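Local coordinates for protein vinylacetyl-CoA Delta-isomerase (Nitrosopumilus maritimus SCM1, PDB 6VJR) that probably dehydrates 4-hydroxybutyryl-CoA and isomerises vinylacetyl-CoA, as a flavoprotein that holds FAD and a [4Fe-4S] cluster, at residues T168-T173 with F270-Y275; H331-I336 with Y374-L379. All coordinates share one frame; numbering follows the deposited sequence. Where two conformers were deposited one is given.

Contact 1. Residues T168-T173 with F270-Y275; sequences TRIVDT and FMHGEY
Ile170 turns CG1 anti to its carbonyl carbon (chi1 -58°) and His272 turns CG anti to its backbone nitrogen (chi1 176°), and these two choices carry the ends of both side chains into the space between strand 169-173 and segment 270-275. The CD1 methyl of Ile170 arrives in the plane of the imidazole, at its edge, with CD1 3.3 Å from His272 ND1 and 3.7 Å from His272 CE1; the two side chains cross at about a right angle. The first of these distances marks a close fit, and His272 ND1, buried by this contact, has no polar partner in the model. Thr173 adds a distant approach, with CG2 4.3 Å from His272 CE1, but it is modelled in two conformers and this detail is doubtful.

Each segment braces itself with a local bond. His272 N donates to Glu274 OE1 at 2.8 Å, nearly straight (159°) and on the syn lone pair, which ties the residue carrying the ring to Glu274, the centre of an inverse gamma turn. On the other segment, Thr173 N meets Asp172 OD1 at 2.8 Å from above the carboxylate plane.

The contact bridges two sheets at the protein surface. Strand 169-173 pairs with strand 177-188, with a classic bulge where Val171 and Asp172 face Tyr179, while strand 269-272 is the outermost strand, within this chain, of a four-stranded sheet and bulges at Phe270 and Met271 opposite Val214. Ile170 also rests on Ile213 of strand 213-218, Trp266 meets the His272 ring, and helix 101-121 packs against Met271 and Glu274.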
loop_
_atom_site.group_PDB
_atom_site.type_symbol
_atom_site.label_atom_id
_atom_site.label_comp_id
_atom_site.label_asym_id
_atom_site.label_seq_id
_atom_site.Cartn_x
_atom_site.Cartn_y
_atom_site.Cartn_z
ATOM N N THR A 168 -7.571 -37.366 -7.072
ATOM C CA THR A 168 -7.938 -38.293 -8.132
ATOM C C THR A 168 -6.863 -39.366 -8.349
ATOM O O THR A 168 -5.668 -39.084 -8.439
ATOM C CB THR A 168 -8.218 -37.480 -9.399
ATOM O OG1 THR A 168 -9.335 -36.628 -9.169
ATOM C CG2 THR A 168 -8.554 -38.360 -10.589
ATOM N N ARG A 169 -7.308 -40.618 -8.427
ATOM C CA ARG A 169 -6.392 -41.749 -8.500
ATOM C C ARG A 169 -6.886 -42.852 -9.438
ATOM O O ARG A 169 -8.068 -42.967 -9.750
ATOM C CB ARG A 169 -6.203 -42.355 -7.112
ATOM C CG ARG A 169 -7.507 -42.911 -6.549
ATOM C CD ARG A 169 -7.356 -43.304 -5.096
ATOM N NE ARG A 169 -8.595 -43.814 -4.488
ATOM C CZ ARG A 169 -8.806 -45.076 -4.143
ATOM N NH1 ARG A 169 -7.796 -45.885 -4.088
ATOM N NH2 ARG A 169 -9.983 -45.496 -3.725
ATOM N N ILE A 170 -5.933 -43.675 -9.863
ATOM C CA ILE A 170 -6.244 -44.915 -10.558
ATOM C C ILE A 170 -6.744 -45.931 -9.532
ATOM O O ILE A 170 -6.065 -46.211 -8.548
ATOM C CB ILE A 170 -4.986 -45.447 -11.242
ATOM C CG1 ILE A 170 -4.405 -44.422 -12.227
ATOM C CG2 ILE A 170 -5.249 -46.782 -11.926
ATOM C CD1 ILE A 170 -2.971 -44.701 -12.627
ATOM N N VAL A 171 -7.909 -46.518 -9.789
ATOM C CA VAL A 171 -8.472 -47.545 -8.922
ATOM C C VAL A 171 -8.429 -48.936 -9.547
ATOM O O VAL A 171 -8.584 -49.918 -8.819
ATOM C CB VAL A 171 -9.892 -47.183 -8.473
ATOM C CG1 VAL A 171 -9.910 -45.940 -7.592
ATOM C CG2 VAL A 171 -10.874 -47.006 -9.603
ATOM N N ASP A 172 -8.300 -49.039 -10.884
ATOM C CA ASP A 172 -8.159 -50.341 -11.511
ATOM C C ASP A 172 -7.577 -50.144 -12.898
ATOM O O ASP A 172 -7.532 -49.025 -13.396
ATOM C CB ASP A 172 -9.499 -51.039 -11.662
ATOM C CG ASP A 172 -9.448 -52.555 -11.791
ATOM O OD1 ASP A 172 -8.336 -53.147 -11.843
ATOM O OD2 ASP A 172 -10.533 -53.144 -11.816
ATOM N N THR A 173 -7.079 -51.235 -13.482
ATOM C CA THR A 173 -6.603 -51.214 -14.848
ATOM C C THR A 173 -7.047 -52.520 -15.505
ATOM O O THR A 173 -7.389 -53.490 -14.821
ATOM C CB THR A 173 -5.083 -51.032 -14.923
ATOM O OG1 THR A 173 -4.502 -52.284 -14.578
ATOM C CG2 THR A 173 -4.511 -49.958 -14.008
ATOM N N PHE A 270 -1.716 -39.987 -20.596
ATOM C CA PHE A 270 -0.495 -39.245 -20.859
ATOM C C PHE A 270 0.513 -39.311 -19.702
ATOM O O PHE A 270 1.584 -38.705 -19.784
ATOM C CB PHE A 270 -0.825 -37.808 -21.259
ATOM C CG PHE A 270 -1.894 -37.627 -22.326
ATOM C CD1 PHE A 270 -1.901 -38.435 -23.459
ATOM C CD2 PHE A 270 -2.886 -36.665 -22.195
ATOM C CE1 PHE A 270 -2.880 -38.291 -24.422
ATOM C CE2 PHE A 270 -3.845 -36.517 -23.180
ATOM C CZ PHE A 270 -3.835 -37.324 -24.289
ATOM N N MET A 271 0.170 -40.005 -18.620
ATOM C CA MET A 271 1.054 -40.278 -17.496
ATOM C C MET A 271 0.389 -41.415 -16.730
ATOM O O MET A 271 -0.812 -41.359 -16.466
ATOM C CB MET A 271 1.198 -39.069 -16.556
ATOM C CG MET A 271 1.997 -39.336 -15.234
ATOM S SD MET A 271 1.865 -38.025 -14.020
ATOM C CE MET A 271 2.951 -36.837 -14.820
ATOM N N HIS A 272 1.189 -42.390 -16.324
ATOM C CA HIS A 272 0.670 -43.569 -15.650
ATOM C C HIS A 272 1.719 -44.089 -14.663
ATOM O O HIS A 272 2.456 -45.010 -14.987
ATOM C CB HIS A 272 0.277 -44.632 -16.682
ATOM C CG HIS A 272 -0.189 -45.924 -16.087
ATOM N ND1 HIS A 272 -1.046 -46.018 -15.020
ATOM C CD2 HIS A 272 0.141 -47.187 -16.377
ATOM C CE1 HIS A 272 -1.266 -47.290 -14.721
ATOM N NE2 HIS A 272 -0.541 -48.013 -15.507
ATOM N N GLY A 273 1.825 -43.451 -13.494
ATOM C CA GLY A 273 2.669 -43.921 -12.409
ATOM C C GLY A 273 4.028 -43.234 -12.261
ATOM O O GLY A 273 4.738 -43.519 -11.290
ATOM N N GLU A 274 4.418 -42.357 -13.201
ATOM C CA GLU A 274 5.712 -41.689 -13.149
ATOM C C GLU A 274 5.598 -40.444 -12.263
ATOM O O GLU A 274 5.601 -39.298 -12.717
ATOM C CB GLU A 274 6.161 -41.358 -14.565
ATOM C CG GLU A 274 6.269 -42.575 -15.480
ATOM C CD GLU A 274 5.005 -42.986 -16.209
ATOM O OE1 GLU A 274 3.969 -42.273 -16.122
ATOM O OE2 GLU A 274 5.079 -44.061 -16.889
ATOM N N TYR A 275 5.472 -40.716 -10.970
ATOM C CA TYR A 275 5.146 -39.726 -9.965
ATOM C C TYR A 275 6.146 -38.581 -9.912
ATOM O O TYR A 275 5.772 -37.482 -9.515
ATOM C CB TYR A 275 5.071 -40.418 -8.601
ATOM C CG TYR A 275 6.352 -41.081 -8.158
ATOM C CD1 TYR A 275 7.291 -40.377 -7.417
ATOM C CD2 TYR A 275 6.613 -42.401 -8.472
ATOM C CE1 TYR A 275 8.472 -40.963 -7.018
ATOM C CE2 TYR A 275 7.784 -43.005 -8.066
ATOM C CZ TYR A 275 8.714 -42.280 -7.353
ATOM O OH TYR A 275 9.841 -42.944 -6.998
#

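Contact 2. Residues H331-I336 with Y374-L379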
loop_
_atom_site.group_PDB
_atom_site.type_symbol
_atom_site.label_atom_id
_atom_site.label_comp_id
_atom_site.label_asym_id
_atom_site.label_seq_id
_atom_site.Cartn_x
_atom_site.Cartn_y
_atom_site.Cartn_z
ATOM N N HIS A 331 -2.720 2.541 -14.373
ATOM C CA HIS A 331 -1.345 2.210 -14.022
ATOM C C HIS A 331 -1.240 0.796 -13.430
ATOM O O HIS A 331 -0.422 -0.027 -13.845
ATOM C CB HIS A 331 -0.823 3.219 -12.986
ATOM C CG HIS A 331 0.488 2.792 -12.439
ATOM N ND1 HIS A 331 1.663 2.763 -13.154
ATOM C CD2 HIS A 331 0.783 2.351 -11.244
ATOM C CE1 HIS A 331 2.613 2.210 -12.405
ATOM N NE2 HIS A 331 2.104 1.998 -11.197
ATOM N N LEU A 332 -2.112 0.471 -12.483
ATOM C CA LEU A 332 -2.086 -0.875 -11.881
ATOM C C LEU A 332 -2.400 -1.963 -12.921
ATOM O O LEU A 332 -1.790 -3.032 -12.978
ATOM C CB LEU A 332 -3.086 -0.898 -10.732
ATOM C CG LEU A 332 -2.797 0.027 -9.550
ATOM C CD1 LEU A 332 -3.887 -0.088 -8.507
ATOM C CD2 LEU A 332 -1.448 -0.322 -8.918
ATOM N N ASN A 333 -3.388 -1.670 -13.748
ATOM C CA ASN A 333 -3.807 -2.590 -14.805
ATOM C C ASN A 333 -2.665 -2.852 -15.796
ATOM O O ASN A 333 -2.364 -3.998 -16.129
ATOM C CB ASN A 333 -5.056 -2.048 -15.502
ATOM C CG ASN A 333 -5.798 -3.094 -16.297
ATOM O OD1 ASN A 333 -6.079 -4.189 -15.795
ATOM N ND2 ASN A 333 -6.173 -2.742 -17.518
ATOM N N GLU A 334 -1.963 -1.795 -16.193
ATOM C CA GLU A 334 -0.870 -1.959 -17.141
ATOM C C GLU A 334 0.344 -2.629 -16.527
ATOM O O GLU A 334 1.137 -3.266 -17.210
ATOM C CB GLU A 334 -0.473 -0.655 -17.800
ATOM C CG GLU A 334 -1.609 -0.028 -18.594
ATOM C CD GLU A 334 -2.186 -0.818 -19.755
ATOM O OE1 GLU A 334 -1.535 -1.765 -20.273
ATOM O OE2 GLU A 334 -3.287 -0.392 -20.186
ATOM N N THR A 335 0.506 -2.496 -15.211
ATOM C CA THR A 335 1.590 -3.162 -14.502
ATOM C C THR A 335 1.430 -4.689 -14.671
ATOM O O THR A 335 2.387 -5.423 -14.879
ATOM C CB THR A 335 1.603 -2.721 -13.022
ATOM O OG1 THR A 335 1.964 -1.345 -12.942
ATOM C CG2 THR A 335 2.705 -3.437 -12.253
ATOM N N ILE A 336 0.200 -5.195 -14.513
ATOM C CA ILE A 336 -0.084 -6.608 -14.712
ATOM C C ILE A 336 0.223 -6.980 -16.156
ATOM O O ILE A 336 0.893 -8.010 -16.430
ATOM C CB ILE A 336 -1.541 -6.940 -14.336
ATOM C CG1 ILE A 336 -1.750 -6.721 -12.857
ATOM C CG2 ILE A 336 -1.883 -8.359 -14.774
ATOM C CD1 ILE A 336 -3.211 -6.584 -12.493
ATOM N N TYR A 374 -8.421 -5.934 -6.753
ATOM C CA TYR A 374 -9.130 -5.500 -5.558
ATOM C C TYR A 374 -9.100 -3.986 -5.411
ATOM O O TYR A 374 -10.084 -3.383 -4.994
ATOM C CB TYR A 374 -8.606 -6.247 -4.355
ATOM C CG TYR A 374 -8.996 -7.719 -4.285
ATOM C CD1 TYR A 374 -8.237 -8.690 -4.928
ATOM C CD2 TYR A 374 -10.120 -8.148 -3.606
ATOM C CE1 TYR A 374 -8.570 -10.032 -4.868
ATOM C CE2 TYR A 374 -10.466 -9.479 -3.514
ATOM C CZ TYR A 374 -9.718 -10.425 -4.210
ATOM O OH TYR A 374 -9.968 -11.757 -4.120
ATOM N N GLU A 375 -7.984 -3.368 -5.765
ATOM C CA GLU A 375 -7.867 -1.922 -5.679
ATOM C C GLU A 375 -8.620 -1.225 -6.816
ATOM O O GLU A 375 -9.262 -0.163 -6.667
ATOM C CB GLU A 375 -6.403 -1.546 -5.655
ATOM C CG GLU A 375 -6.180 -0.030 -5.482
ATOM C CD GLU A 375 -6.714 0.686 -4.247
ATOM O OE1 GLU A 375 -7.249 0.001 -3.368
ATOM O OE2 GLU A 375 -6.659 1.946 -4.184
ATOM N N ILE A 376 -8.525 -1.788 -8.038
ATOM C CA ILE A 376 -9.253 -1.216 -9.157
ATOM C C ILE A 376 -10.749 -1.226 -8.845
ATOM O O ILE A 376 -11.487 -0.251 -9.124
ATOM C CB ILE A 376 -8.857 -1.984 -10.439
ATOM C CG1 ILE A 376 -7.359 -1.793 -10.802
ATOM C CG2 ILE A 376 -9.725 -1.561 -11.609
ATOM C CD1 ILE A 376 -6.846 -2.715 -11.882
ATOM N N SER A 377 -11.225 -2.315 -8.247
ATOM C CA SER A 377 -12.623 -2.416 -7.878
ATOM C C SER A 377 -13.008 -1.389 -6.818
ATOM O O SER A 377 -14.076 -0.780 -6.910
ATOM C CB SER A 377 -12.917 -3.807 -7.396
ATOM O OG SER A 377 -12.791 -4.713 -8.470
ATOM N N ARG A 378 -12.159 -1.213 -5.813
ATOM C CA ARG A 378 -12.419 -0.228 -4.762
ATOM C C ARG A 378 -12.576 1.162 -5.366
ATOM O O ARG A 378 -13.514 1.895 -5.068
ATOM C CB ARG A 378 -11.313 -0.252 -3.716
ATOM C CG ARG A 378 -11.617 0.569 -2.478
ATOM C CD ARG A 378 -10.489 0.469 -1.472
ATOM N NE ARG A 378 -9.319 1.254 -1.822
ATOM C CZ ARG A 378 -9.186 2.553 -1.634
ATOM N NH1 ARG A 378 -10.037 3.233 -0.857
ATOM N NH2 ARG A 378 -8.124 3.140 -2.128
ATOM N N LEU A 379 -11.657 1.531 -6.261
ATOM C CA LEU A 379 -11.674 2.846 -6.878
ATOM C C LEU A 379 -12.914 3.037 -7.749
ATOM O O LEU A 379 -13.476 4.128 -7.803
ATOM C CB LEU A 379 -10.391 3.123 -7.647
ATOM C CG LEU A 379 -9.124 3.172 -6.799
ATOM C CD1 LEU A 379 -7.912 3.315 -7.666
ATOM C CD2 LEU A 379 -9.182 4.292 -5.749
#
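Leu332 and Ile376 pack helix 320-345 against helix 372-384 in the C-terminal helical domain, which belongs to the acyl-CoA dehydrogenase clan. The local axes come within 10.4 Å and run nearly antiparallel, at 158° between their N-to-C directions.

The densely enclosed part is formed by Leu332, Asn333 and Ile376, all buried. Ile376 lays CD1 against the facing helix, 4.1 Å from Asn333 CB and 4.3 Å from Leu332 CB. Helices 295-314 and 437-446 close round the same isoleucine through Leu303 and Tyr440. The amide of Asn333 serves another neighbour, since its ND2 donates to Thr297 O, so what Asn333 offers Ile376 is its CB and backbone.

Glu375, by contrast, is partly exposed and touches only through CB and CG. Leu332 CD1 lies 3.8 Å from Glu375 CG, the side chains crossing at a slant. Beyond CG the glutamate bends (chi2 60°), and its carboxylate leads away from helix 320-345 to Arg378, one turn further along its own helix. Putting an alanine here in place of Glu375 would probably leave the Arg378 guanidinium without this carboxylate and freer to turn, and open a gap beside Leu332 CD1. Arg378 has a second partner, as its NH1 donates to Thr370 O of a third subunit, so this edge reaches into the assembly.

The arginine holds the carboxylate side-on in a salt bridge: Arg378 NH2 takes the syn lone pair of Glu375 OE2 at 2.8 Å, and Arg378 NE meets Glu375 OE1 at 2.9 Å, nearly straight (168°) though somewhat out of the carboxylate plane.

How the contacts relate
Contacts 1 and 2 lie on opposite sides of the chain's centre, their own centres 42 Å apart and their nearest atoms about 25 Å apart, so neither touches the other. Both segments of contact 1 precede those of contact 2 in the sequence. The first joins sheets at the surface, away from the annotated sites; the second is buried among helices nearer the cofactors. The side chain of Asn333 is about 10 Å from that of Tyr293, an iron ligand, and about 12 Å from the iron-sulfur cluster. That of Glu375 is about 8 Å from the side chain of FAD-binding Asp382 and about 12 Å from a bound FAD.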